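Local structure of putative molybdenum cofactor biosynthesis protein D2 (MoaD2) / thiamine S (6JC0) at residues B[28-33]-B[37-42]; B[59-64]-B[69-74]. The protein probably serves as the small, ubiquitin-like subunit of molybdopterin synthase, carrying sulfur for molybdenum cofactor biosynthesis, as other members of the MoaD family do. One frame throughout, in Å; residues are numbered along the deposited sequence.

Contact 1: B[28-33]-B[37-42]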
ATOM      1  N   LEU B  28      22.615  -3.834  41.979  1.00 31.86           N
ATOM      2  CA  LEU B  28      22.992  -5.135  42.504  1.00 32.05           C
ATOM      3  C   LEU B  28      24.496  -5.313  42.640  1.00 23.95           C
ATOM      4  O   LEU B  28      25.254  -4.943  41.746  1.00 21.01           O
ATOM      5  CB  LEU B  28      22.434  -6.233  41.598  1.00 39.39           C
ATOM      6  CG  LEU B  28      21.844  -7.441  42.309  1.00 45.63           C
ATOM      7  CD1 LEU B  28      20.606  -7.014  43.079  1.00 51.64           C
ATOM      8  CD2 LEU B  28      21.525  -8.539  41.307  1.00 40.73           C
ATOM      9  N   GLU B  29      24.920  -5.892  43.759  1.00 18.59           N
ATOM     10  CA  GLU B  29      26.307  -6.309  43.918  1.00 21.17           C
ATOM     11  C   GLU B  29      26.472  -7.761  43.484  1.00 23.64           C
ATOM     12  O   GLU B  29      25.831  -8.657  44.036  1.00 22.75           O
ATOM     13  CB  GLU B  29      26.767  -6.145  45.370  1.00 26.51           C
ATOM     14  CG  GLU B  29      27.191  -4.738  45.748  1.00 36.36           C
ATOM     15  CD  GLU B  29      27.735  -4.658  47.166  1.00 47.42           C
ATOM     16  OE1 GLU B  29      27.152  -5.299  48.067  1.00 47.80           O
ATOM     17  OE2 GLU B  29      28.751  -3.962  47.379  1.00 53.32           O
ATOM     18  N   ILE B  30      27.328  -7.992  42.493  1.00 19.61           N
ATOM     19  CA  ILE B  30      27.637  -9.351  42.066  1.00 18.40           C
ATOM     20  C   ILE B  30      29.140  -9.586  42.047  1.00 21.65           C
ATOM     21  O   ILE B  30      29.919  -8.651  41.846  1.00 24.57           O
ATOM     22  CB  ILE B  30      27.077  -9.656  40.671  1.00 28.30           C
ATOM     23  CG1 ILE B  30      27.716  -8.728  39.637  1.00 25.17           C
ATOM     24  CG2 ILE B  30      25.550  -9.551  40.664  1.00 24.74           C
ATOM     25  CD1 ILE B  30      27.443  -9.128  38.225  1.00 23.71           C
ATOM     26  N   ALA B  31      29.540 -10.837  42.257  1.00 20.83           N
ATOM     27  CA  ALA B  31      30.951 -11.205  42.237  1.00 21.79           C
ATOM     28  C   ALA B  31      31.575 -10.829  40.901  1.00 22.44           C
ATOM     29  O   ALA B  31      31.012 -11.111  39.841  1.00 20.18           O
ATOM     30  CB  ALA B  31      31.121 -12.691  42.502  1.00 16.87           C
ATOM     31  N   THR B  32      32.731 -10.177  40.960  1.00 20.98           N
ATOM     32  CA  THR B  32      33.452  -9.786  39.758  1.00 24.80           C
ATOM     33  C   THR B  32      33.744 -11.018  38.914  1.00 24.16           C
ATOM     34  O   THR B  32      34.256 -12.019  39.419  1.00 27.90           O
ATOM     35  CB  THR B  32      34.764  -9.057  40.097  1.00 29.13           C
ATOM     36  OG1 THR B  32      34.484  -7.963  40.978  1.00 30.84           O
ATOM     37  CG2 THR B  32      35.426  -8.527  38.831  1.00 24.77           C
ATOM     38  N   GLY B  33      33.384 -10.949  37.637  1.00 21.10           N
ATOM     39  CA  GLY B  33      33.561 -12.074  36.738  1.00 29.10           C
ATOM     40  C   GLY B  33      32.290 -12.868  36.497  1.00 28.16           C
ATOM     41  O   GLY B  33      32.272 -13.768  35.658  1.00 25.69           O
ATOM     42  N   ALA B  37      24.733 -14.897  32.148  1.00 22.85           N
ATOM     43  CA  ALA B  37      23.878 -16.052  32.411  1.00 22.17           C
ATOM     44  C   ALA B  37      23.712 -16.297  33.916  1.00 20.53           C
ATOM     45  O   ALA B  37      22.602 -16.523  34.397  1.00 18.03           O
ATOM     46  CB  ALA B  37      24.439 -17.289  31.729  1.00 18.69           C
ATOM     47  N   GLU B  38      24.814 -16.240  34.657  1.00 20.45           N
ATOM     48  CA  GLU B  38      24.762 -16.384  36.109  1.00 23.40           C
ATOM     49  C   GLU B  38      23.946 -15.269  36.753  1.00 19.72           C
ATOM     50  O   GLU B  38      23.254 -15.490  37.744  1.00 20.27           O
ATOM     51  CB  GLU B  38      26.169 -16.391  36.707  1.00 34.03           C
ATOM     52  CG  GLU B  38      27.045 -17.556  36.294  1.00 41.28           C
ATOM     53  CD  GLU B  38      28.419 -17.482  36.933  1.00 50.77           C
ATOM     54  OE1 GLU B  38      28.502 -17.599  38.173  1.00 57.28           O
ATOM     55  OE2 GLU B  38      29.412 -17.289  36.198  1.00 49.67           O
ATOM     56  N   LEU B  39      24.043 -14.065  36.194  1.00 18.82           N
ATOM     57  CA  LEU B  39      23.277 -12.926  36.691  1.00 18.51           C
ATOM     58  C   LEU B  39      21.788 -13.171  36.505  1.00 17.20           C
ATOM     59  O   LEU B  39      20.992 -12.938  37.417  1.00 21.51           O
ATOM     60  CB  LEU B  39      23.687 -11.634  35.976  1.00 13.65           C
ATOM     61  CG  LEU B  39      22.791 -10.421  36.241  1.00 15.88           C
ATOM     62  CD1 LEU B  39      22.788 -10.044  37.724  1.00 14.87           C
ATOM     63  CD2 LEU B  39      23.222  -9.233  35.389  1.00 14.58           C
ATOM     64  N   VAL B  40      21.421 -13.648  35.320  1.00 14.43           N
ATOM     65  CA  VAL B  40      20.028 -13.932  34.995  1.00 14.22           C
ATOM     66  C   VAL B  40      19.443 -14.960  35.965  1.00 18.09           C
ATOM     67  O   VAL B  40      18.279 -14.857  36.365  1.00 18.80           O
ATOM     68  CB  VAL B  40      19.887 -14.431  33.537  1.00 18.04           C
ATOM     69  CG1 VAL B  40      18.475 -14.928  33.258  1.00 13.81           C
ATOM     70  CG2 VAL B  40      20.254 -13.317  32.567  1.00 18.34           C
ATOM     71  N   GLU B  41      20.259 -15.935  36.356  1.00 21.95           N
ATOM     72  CA  GLU B  41      19.841 -16.934  37.336  1.00 24.62           C
ATOM     73  C   GLU B  41      19.487 -16.271  38.662  1.00 23.59           C
ATOM     74  O   GLU B  41      18.462 -16.583  39.269  1.00 22.08           O
ATOM     75  CB  GLU B  41      20.938 -17.979  37.560  1.00 30.11           C
ATOM     76  CG  GLU B  41      21.176 -18.922  36.397  1.00 41.93           C
ATOM     77  CD  GLU B  41      22.323 -19.887  36.658  1.00 53.05           C
ATOM     78  OE1 GLU B  41      23.158 -19.600  37.545  1.00 54.09           O
ATOM     79  OE2 GLU B  41      22.388 -20.931  35.976  1.00 57.40           O
ATOM     80  N   ARG B  42      20.342 -15.353  39.106  1.00 17.96           N
ATOM     81  CA  ARG B  42      20.130 -14.673  40.381  1.00 17.46           C
ATOM     82  C   ARG B  42      18.941 -13.719  40.311  1.00 19.82           C
ATOM     83  O   ARG B  42      18.197 -13.570  41.279  1.00 14.74           O
ATOM     84  CB  ARG B  42      21.399 -13.930  40.807  1.00 15.04           C
ATOM     85  CG  ARG B  42      22.568 -14.861  41.114  1.00 16.17           C
ATOM     86  CD  ARG B  42      23.837 -14.088  41.447  1.00 14.07           C
ATOM     87  NE  ARG B  42      24.936 -14.979  41.810  1.00 19.76           N
ATOM     88  CZ  ARG B  42      25.113 -15.498  43.020  1.00 21.43           C
ATOM     89  NH1 ARG B  42      26.142 -16.298  43.258  1.00 24.81           N
ATOM     90  NH2 ARG B  42      24.259 -15.220  43.996  1.00 21.90           N
TER
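Leu-39 of the helix brings one methyl group, CD1, to Leu-28 and Ile-30 of strand 25-31. CD1 of Leu-39 lies 4.1 Å from CD2 of Leu-28 and equally 4.1 Å from CG2 of Ile-30, so one helix methyl touches two strand residues that face the same side of the sheet. The Leu-39 side chain runs across that of Ile-30 at about a right angle and meets Leu-28 more aslant. With CG swung opposite the backbone N (chi1 170°), Leu-39 carries its branch closer to the strand than the direction of its CB alone would. In Ile-30, CG1 sits between N and the carbonyl carbon (chi1 62°), which places CG2 beside the backbone N as the touching branch.

No hydrogen bond joins the two segments. In the helix, Glu-41 N bonds to Ala-37 O and Arg-42 N to Glu-38 O, while Leu-28 and Ile-30 pair with Val-9 and Val-7 of strand 6-13. In the connection between the segments, Thr-34 OG1 bonds to Ala-31 O and Ser-35 OG to Glu-38 N. Leu-73 touches both Ile-30 and Leu-39 and extends the apolar layer beyond the two segments. A helix laid over a mixed sheet and packed by aliphatic side chains is characteristic of the beta-grasp fold of the ubiquitin-like ThiS/MoaD proteins.

Contact 2: B[59-64]-B[69-74]; sequences YLCDEV and MAKPLV
Lys-71 stretches its aliphatic chain to Cys-61, the first residue of a type I' turn. From CB, CG stands opposite the backbone N (chi1 169°), and the chain stays extended as far as CE. CD of Lys-71 lies 4.1 Å from SG of Cys-61. CE of Lys-71 comes closer, 3.6 Å from SG of Cys-61, and also touches CB of Cys-61. Only at the last torsion does the chain bend (chi4 67°), turning NZ off the line of the methylenes, so it is the hydrocarbon part of the lysine that covers the cysteine.

The same sulfur meets Leu-73, whose methyl CD2 lies 4.1 Å from Cys-61 SG. The thiol of Cys-61 thus packs against carbons from two residues of the other segment, and Leu-73 continues inward to Leu-39 of helix 36-44.

At the other end, Met-69 reaches Tyr-59. Its chain bends at both chi2 and chi3, bringing methyl CE to 3.7 Å from ring atom CE2 of Tyr-59. SD of Met-69 stands 4.9 Å from the centre of the Tyr-59 ring, 58° off its normal, a Met-aromatic contact of oblique approach. Val-40 touches both the methionine and the tyrosine from the helix.

The 61-64 turn is closed by paired backbone bonds, Cys-61 N to Val-64 O and Val-64 N to Cys-61 O, making a beta hairpin with a two-residue loop, between strands 58-61 and 64-65. The segment after this hairpin packs back on Tyr-59 and Cys-61, on the face of the sheet that helix 36-44 also covers, as expected for a ubiquitin-like beta-grasp fold.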
ATOM      1  N   TYR B  59      19.378  -9.478  26.030  1.00 20.05           N
ATOM      2  CA  TYR B  59      20.048  -8.611  26.992  1.00 23.53           C
ATOM      3  C   TYR B  59      21.013  -7.621  26.354  1.00 25.24           C
ATOM      4  O   TYR B  59      21.685  -7.926  25.365  1.00 26.03           O
ATOM      5  CB  TYR B  59      20.787  -9.463  28.033  1.00 20.96           C
ATOM      6  CG  TYR B  59      19.868 -10.426  28.745  1.00 18.33           C
ATOM      7  CD1 TYR B  59      19.154 -10.029  29.871  1.00 14.20           C
ATOM      8  CD2 TYR B  59      19.683 -11.719  28.272  1.00 21.56           C
ATOM      9  CE1 TYR B  59      18.291 -10.901  30.515  1.00 10.69           C
ATOM     10  CE2 TYR B  59      18.820 -12.596  28.905  1.00 20.42           C
ATOM     11  CZ  TYR B  59      18.131 -12.182  30.029  1.00 16.20           C
ATOM     12  OH  TYR B  59      17.278 -13.051  30.667  1.00 19.87           O
ATOM     13  N   LEU B  60      21.061  -6.425  26.934  1.00 17.23           N
ATOM     14  CA  LEU B  60      22.050  -5.425  26.567  1.00 20.51           C
ATOM     15  C   LEU B  60      22.957  -5.123  27.752  1.00 18.03           C
ATOM     16  O   LEU B  60      22.501  -5.073  28.891  1.00 17.70           O
ATOM     17  CB  LEU B  60      21.376  -4.134  26.103  1.00 22.91           C
ATOM     18  CG  LEU B  60      20.150  -4.235  25.198  1.00 21.41           C
ATOM     19  CD1 LEU B  60      19.536  -2.858  25.023  1.00 18.35           C
ATOM     20  CD2 LEU B  60      20.512  -4.849  23.850  1.00 19.91           C
ATOM     21  N   CYS B  61      24.240  -4.929  27.476  1.00 18.65           N
ATOM     22  CA  CYS B  61      25.176  -4.405  28.465  1.00 17.94           C
ATOM     23  C   CYS B  61      25.621  -3.031  27.992  1.00 22.78           C
ATOM     24  O   CYS B  61      26.289  -2.922  26.965  1.00 26.85           O
ATOM     25  CB  CYS B  61      26.381  -5.331  28.641  1.00 17.31           C
ATOM     26  SG  CYS B  61      26.026  -6.888  29.478  1.00 21.51           S
ATOM     27  N   ASP B  62      25.247  -1.992  28.737  1.00 21.93           N
ATOM     28  CA  ASP B  62      25.414  -0.614  28.284  1.00 23.78           C
ATOM     29  C   ASP B  62      24.824  -0.458  26.882  1.00 23.61           C
ATOM     30  O   ASP B  62      25.458   0.094  25.985  1.00 28.69           O
ATOM     31  CB  ASP B  62      26.887  -0.198  28.303  1.00 27.25           C
ATOM     32  CG  ASP B  62      27.455  -0.114  29.712  1.00 27.70           C
ATOM     33  OD1 ASP B  62      26.665  -0.013  30.673  1.00 26.99           O
ATOM     34  OD2 ASP B  62      28.696  -0.143  29.858  1.00 27.68           O
ATOM     35  N   GLU B  63      23.614  -0.985  26.711  1.00 23.72           N
ATOM     36  CA  GLU B  63      22.869  -0.932  25.451  1.00 25.87           C
ATOM     37  C   GLU B  63      23.591  -1.563  24.255  1.00 27.08           C
ATOM     38  O   GLU B  63      23.280  -1.249  23.107  1.00 26.63           O
ATOM     39  CB  GLU B  63      22.491   0.516  25.121  1.00 29.01           C
ATOM     40  CG  GLU B  63      21.543   1.142  26.137  1.00 31.51           C
ATOM     41  CD  GLU B  63      20.990   2.481  25.688  1.00 36.07           C
ATOM     42  OE1 GLU B  63      21.526   3.055  24.716  1.00 39.01           O
ATOM     43  OE2 GLU B  63      20.015   2.960  26.306  1.00 36.12           O
ATOM     44  N   VAL B  64      24.542  -2.454  24.521  1.00 26.07           N
ATOM     45  CA  VAL B  64      25.147  -3.269  23.467  1.00 28.44           C
ATOM     46  C   VAL B  64      24.648  -4.707  23.600  1.00 25.24           C
ATOM     47  O   VAL B  64      24.745  -5.300  24.670  1.00 23.19           O
ATOM     48  CB  VAL B  64      26.688  -3.253  23.527  1.00 36.76           C
ATOM     49  CG1 VAL B  64      27.270  -4.185  22.469  1.00 38.68           C
ATOM     50  CG2 VAL B  64      27.219  -1.840  23.347  1.00 37.42           C
ATOM     51  N   MET B  69      26.217 -15.341  26.274  1.00 29.12           N
ATOM     52  CA  MET B  69      25.709 -15.245  27.640  1.00 28.71           C
ATOM     53  C   MET B  69      26.778 -15.584  28.680  1.00 28.34           C
ATOM     54  O   MET B  69      26.579 -15.374  29.877  1.00 24.68           O
ATOM     55  CB  MET B  69      24.492 -16.153  27.816  1.00 23.07           C
ATOM     56  CG  MET B  69      23.272 -15.678  27.047  1.00 30.21           C
ATOM     57  SD  MET B  69      22.668 -14.077  27.627  1.00 27.71           S
ATOM     58  CE  MET B  69      21.971 -14.541  29.216  1.00 14.35           C
ATOM     59  N   ALA B  70      27.915 -16.096  28.221  1.00 25.67           N
ATOM     60  CA  ALA B  70      29.017 -16.412  29.119  1.00 24.23           C
ATOM     61  C   ALA B  70      29.841 -15.165  29.410  1.00 19.99           C
ATOM     62  O   ALA B  70      30.775 -15.205  30.213  1.00 24.45           O
ATOM     63  CB  ALA B  70      29.895 -17.508  28.525  1.00 24.76           C
ATOM     64  N   LYS B  71      29.493 -14.067  28.742  1.00 23.06           N
ATOM     65  CA  LYS B  71      30.175 -12.785  28.916  1.00 21.60           C
ATOM     66  C   LYS B  71      30.334 -12.412  30.385  1.00 23.61           C
ATOM     67  O   LYS B  71      29.346 -12.260  31.100  1.00 24.27           O
ATOM     68  CB  LYS B  71      29.415 -11.671  28.195  1.00 20.83           C
ATOM     69  CG  LYS B  71      29.901 -10.271  28.550  1.00 23.65           C
ATOM     70  CD  LYS B  71      28.994  -9.204  27.955  1.00 31.67           C
ATOM     71  CE  LYS B  71      29.377  -7.810  28.434  1.00 31.61           C
ATOM     72  NZ  LYS B  71      30.705  -7.387  27.923  1.00 34.84           N
ATOM     73  N   PRO B  72      31.585 -12.262  30.839  1.00 21.36           N
ATOM     74  CA  PRO B  72      31.857 -11.909  32.234  1.00 19.50           C
ATOM     75  C   PRO B  72      31.551 -10.447  32.543  1.00 19.77           C
ATOM     76  O   PRO B  72      31.841  -9.568  31.730  1.00 14.81           O
ATOM     77  CB  PRO B  72      33.361 -12.185  32.385  1.00 24.47           C
ATOM     78  CG  PRO B  72      33.748 -12.981  31.163  1.00 26.89           C
ATOM     79  CD  PRO B  72      32.821 -12.532  30.089  1.00 22.89           C
ATOM     80  N   LEU B  73      30.972 -10.195  33.713  1.00 15.75           N
ATOM     81  CA  LEU B  73      30.742  -8.836  34.185  1.00 18.92           C
ATOM     82  C   LEU B  73      31.868  -8.430  35.138  1.00 19.59           C
ATOM     83  O   LEU B  73      31.915  -8.888  36.272  1.00 18.34           O
ATOM     84  CB  LEU B  73      29.376  -8.736  34.867  1.00 13.00           C
ATOM     85  CG  LEU B  73      28.191  -9.083  33.955  1.00 17.59           C
ATOM     86  CD1 LEU B  73      26.926  -9.384  34.754  1.00 19.55           C
ATOM     87  CD2 LEU B  73      27.935  -7.948  32.964  1.00 19.25           C
ATOM     88  N   VAL B  74      32.782  -7.582  34.671  1.00 23.07           N
ATOM     89  CA  VAL B  74      33.988  -7.271  35.444  1.00 24.49           C
ATOM     90  C   VAL B  74      34.142  -5.785  35.733  1.00 27.65           C
ATOM     91  O   VAL B  74      35.157  -5.348  36.275  1.00 28.26           O
ATOM     92  CB  VAL B  74      35.252  -7.759  34.722  1.00 22.86           C
ATOM     93  CG1 VAL B  74      35.253  -9.275  34.633  1.00 22.48           C
ATOM     94  CG2 VAL B  74      35.349  -7.134  33.338  1.00 21.90           C
TER

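How the contacts relate
The residues of contact 1 precede those of contact 2 in the chain, and the two centres lie about 11 Å apart within one ThiS-family fold. Each contact has one segment on the five-stranded mixed sheet, but near its two ends: contact 1 uses strand 25-31, outermost on one side, and contact 2 uses strand 58-61, next to the short outermost strand 64-65. Helix 36-44 and the 69-74 segment bridge them. Backbone pairs Gly-33 N to Leu-73 O and Ala-37 N to Met-69 O, both probable hydrogen bonds, tie the segments together. Through Leu-73, which touches Ile-30, Leu-39 and Cys-61, the two contacts share buried apolar packing between helix 36-44 and the sheet.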